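Local coordinates for succinate dehydrogenase subunit A (Mycolicibacterium smegmatis, PDB 7D6V), which probably oxidises succinate to fumarate as the FAD-carrying subunit of a succinate dehydrogenase, passing electrons on toward quinone, at residues Glu244-His249 with His388-Gly393. Residues are numbered along the deposited sequence; the frame is centred on the assembly and turned at random.
Sequences EFIQFH and HYVMGG. With FAD (flavin-adenine dinucleotide), chain D.
Strands 246-249 and 388-390 run antiparallel and are joined through a classic beta bulge, in a buried sheet of the FAD-binding domain beside the flavin. The bulge comes from H388 and Y389 both facing Q247. Q247 O takes a bond from H388 N at 2.9 Å and a second, weak one from Y389 N at 3.5 Å; one carbonyl thus faces two successive amides, held firmly by the first and only weakly by the second. The same residue returns a bond from its own amide, Q247 N to Y389 O at 2.6 Å. Past the non-hydrogen-bonded pair I246-V390, M391 N closes on F245 O at 2.9 Å and carries the pairing beyond the regular strands.

On one face of the sheet, I246 CG1 meets V390 CG2 at 4.0 Å, while I246 CG2 rests against Y389 O; V550 of helix 532-556 packs on I246. On the other face Q247 sits with Y389, their CB atoms close, while H388 and M391 turn toward Q247's strand. M391 bends at both chi2 (78°) and chi3, which together lay SD and CE against the I246-Q247 peptide, and SD also sits at the edge of the Y389 ring, in its plane. Q247 and H388 run side by side.

Both residues of the bulge reach the cofactor. H388, with CG anti to its backbone nitrogen (chi1 -173°), brings CE1 to 3.5 Å from FAD C7, and S220 OG holds its ND1. The Y389 ring presents its edge to the ribityl hydroxyl O3', and R423 makes a cation-pi contact with that ring. The classic bulge in strand 383-395 thus sets two neighbouring side chains, H388 beside the flavin ring and Y389 beside the ribityl chain, in the FAD pocket of this succinate dehydrogenase/fumarate reductase flavoprotein.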
# COMPACT_ATOMS: atom_id res chain seq x y z
N GLU A 244 17.48 20.68 -16.29
CA GLU A 244 16.62 21.83 -16.11
C GLU A 244 15.15 21.52 -16.34
O GLU A 244 14.31 22.41 -16.18
CB GLU A 244 17.05 22.96 -17.04
CG GLU A 244 16.81 22.68 -18.52
CD GLU A 244 17.96 21.93 -19.17
OE1 GLU A 244 18.51 21.00 -18.54
OE2 GLU A 244 18.32 22.27 -20.31
N PHE A 245 14.81 20.29 -16.70
CA PHE A 245 13.44 19.91 -17.03
C PHE A 245 12.88 19.12 -15.86
O PHE A 245 13.13 17.93 -15.72
CB PHE A 245 13.41 19.12 -18.33
CG PHE A 245 13.69 19.96 -19.54
CD1 PHE A 245 14.89 19.85 -20.21
CD2 PHE A 245 12.76 20.88 -19.98
CE1 PHE A 245 15.15 20.63 -21.31
CE2 PHE A 245 13.01 21.66 -21.08
CZ PHE A 245 14.21 21.53 -21.75
N ILE A 246 12.10 19.81 -15.03
CA ILE A 246 11.48 19.22 -13.85
C ILE A 246 9.99 19.48 -13.94
O ILE A 246 9.56 20.60 -14.23
CB ILE A 246 12.07 19.81 -12.55
CG1 ILE A 246 13.51 19.37 -12.38
CG2 ILE A 246 11.23 19.40 -11.36
CD1 ILE A 246 14.21 20.02 -11.22
N GLN A 247 9.19 18.45 -13.70
CA GLN A 247 7.75 18.60 -13.69
C GLN A 247 7.30 19.21 -12.37
O GLN A 247 7.64 18.70 -11.30
CB GLN A 247 7.06 17.26 -13.93
CG GLN A 247 5.60 17.39 -14.28
CD GLN A 247 5.10 16.24 -15.12
OE1 GLN A 247 5.38 16.15 -16.31
NE2 GLN A 247 4.35 15.34 -14.49
N PHE A 248 6.58 20.32 -12.46
CA PHE A 248 5.95 20.94 -11.31
C PHE A 248 4.45 20.94 -11.53
O PHE A 248 3.97 21.35 -12.59
CB PHE A 248 6.42 22.38 -11.11
CG PHE A 248 7.87 22.51 -10.74
CD1 PHE A 248 8.82 22.79 -11.70
CD2 PHE A 248 8.27 22.40 -9.42
CE1 PHE A 248 10.15 22.92 -11.36
CE2 PHE A 248 9.59 22.54 -9.07
CZ PHE A 248 10.53 22.80 -10.04
N HIS A 249 3.72 20.49 -10.55
CA HIS A 249 2.28 20.71 -10.59
C HIS A 249 1.95 22.01 -9.88
O HIS A 249 2.33 22.20 -8.72
CB HIS A 249 1.53 19.56 -9.95
CG HIS A 249 0.07 19.56 -10.27
ND1 HIS A 249 -0.42 19.48 -11.55
CD2 HIS A 249 -1.02 19.63 -9.46
CE1 HIS A 249 -1.74 19.50 -11.52
NE2 HIS A 249 -2.13 19.59 -10.26
N HIS A 388 7.32 17.28 -8.79
CA HIS A 388 6.80 15.93 -8.97
C HIS A 388 7.79 14.98 -9.61
O HIS A 388 8.06 13.90 -9.07
CB HIS A 388 5.51 15.98 -9.80
CG HIS A 388 4.80 14.67 -9.90
ND1 HIS A 388 4.40 13.95 -8.80
CD2 HIS A 388 4.43 13.94 -10.98
CE1 HIS A 388 3.81 12.84 -9.19
NE2 HIS A 388 3.81 12.81 -10.51
N TYR A 389 8.36 15.34 -10.76
CA TYR A 389 9.15 14.43 -11.57
C TYR A 389 10.30 15.19 -12.20
O TYR A 389 10.19 16.39 -12.48
CB TYR A 389 8.28 13.77 -12.66
CG TYR A 389 8.94 12.66 -13.43
CD1 TYR A 389 9.61 12.91 -14.62
CD2 TYR A 389 8.86 11.35 -12.99
CE1 TYR A 389 10.20 11.89 -15.33
CE2 TYR A 389 9.45 10.32 -13.70
CZ TYR A 389 10.12 10.60 -14.86
OH TYR A 389 10.70 9.58 -15.57
N VAL A 390 11.40 14.50 -12.43
CA VAL A 390 12.55 15.06 -13.13
C VAL A 390 12.74 14.30 -14.43
O VAL A 390 12.89 13.07 -14.43
CB VAL A 390 13.82 15.04 -12.26
CG1 VAL A 390 14.18 13.64 -11.79
CG2 VAL A 390 14.99 15.67 -13.00
N MET A 391 12.68 15.02 -15.55
CA MET A 391 12.85 14.42 -16.86
C MET A 391 14.30 14.25 -17.25
O MET A 391 14.59 13.55 -18.24
CB MET A 391 12.12 15.26 -17.91
CG MET A 391 10.62 15.07 -17.92
SD MET A 391 9.82 15.98 -16.59
CE MET A 391 9.46 17.53 -17.39
N GLY A 392 15.23 14.86 -16.52
CA GLY A 392 16.64 14.68 -16.77
C GLY A 392 17.21 13.48 -16.04
O GLY A 392 16.53 12.80 -15.27
N GLY A 393 18.48 13.23 -16.28
CA GLY A 393 19.14 12.11 -15.63
C GLY A 393 20.41 11.73 -16.38
O GLY A 393 20.95 12.51 -17.15
PA FAD D . 11.84 4.00 -7.50
O1A FAD D . 11.17 2.67 -7.52
O2A FAD D . 11.06 5.20 -7.14
O5B FAD D . 13.03 3.90 -6.44
C5B FAD D . 14.38 3.69 -6.78
C4B FAD D . 15.02 2.71 -5.82
O4B FAD D . 16.40 3.00 -5.65
C3B FAD D . 14.43 2.73 -4.43
O3B FAD D . 14.29 1.38 -4.02
C2B FAD D . 15.50 3.36 -3.58
O2B FAD D . 15.48 2.90 -2.23
C1B FAD D . 16.75 2.93 -4.28
N9A FAD D . 17.87 3.83 -3.97
C8A FAD D . 17.92 5.14 -4.18
N7A FAD D . 19.10 5.65 -3.79
C5A FAD D . 19.83 4.63 -3.31
C6A FAD D . 21.18 4.46 -2.73
N6A FAD D . 22.01 5.50 -2.58
N1A FAD D . 21.55 3.23 -2.36
C2A FAD D . 20.74 2.17 -2.51
N3A FAD D . 19.52 2.26 -3.03
C4A FAD D . 19.02 3.44 -3.44
N1 FAD D . 4.15 7.77 -13.05
C2 FAD D . 3.16 7.34 -13.85
O2 FAD D . 3.44 6.94 -14.98
N3 FAD D . 1.88 7.32 -13.48
C4 FAD D . 1.49 7.74 -12.28
O4 FAD D . 0.30 7.71 -11.95
C4X FAD D . 2.51 8.24 -11.34
N5 FAD D . 2.18 8.68 -10.11
C5X FAD D . 3.14 9.12 -9.28
C6 FAD D . 2.79 9.56 -8.02
C7 FAD D . 3.76 10.03 -7.15
C7M FAD D . 3.40 10.51 -5.78
C8 FAD D . 5.18 10.04 -7.58
C8M FAD D . 6.24 10.54 -6.64
C9 FAD D . 5.54 9.60 -8.84
C9A FAD D . 4.56 9.14 -9.70
N10 FAD D . 4.92 8.69 -10.97
C10 FAD D . 3.90 8.23 -11.81
C1' FAD D . 6.31 8.68 -11.41
C2' FAD D . 6.85 7.26 -11.35
O2' FAD D . 6.30 6.57 -10.23
C3' FAD D . 8.36 7.21 -11.19
O3' FAD D . 8.95 7.77 -12.36
C4' FAD D . 8.84 5.78 -11.03
O4' FAD D . 8.27 5.21 -9.86
C5' FAD D . 10.35 5.69 -10.91
O5' FAD D . 10.67 4.35 -10.56
P FAD D . 12.16 3.83 -10.36
O1P FAD D . 12.12 2.35 -10.40
O2P FAD D . 13.06 4.54 -11.32
O3P FAD D . 12.58 4.32 -8.89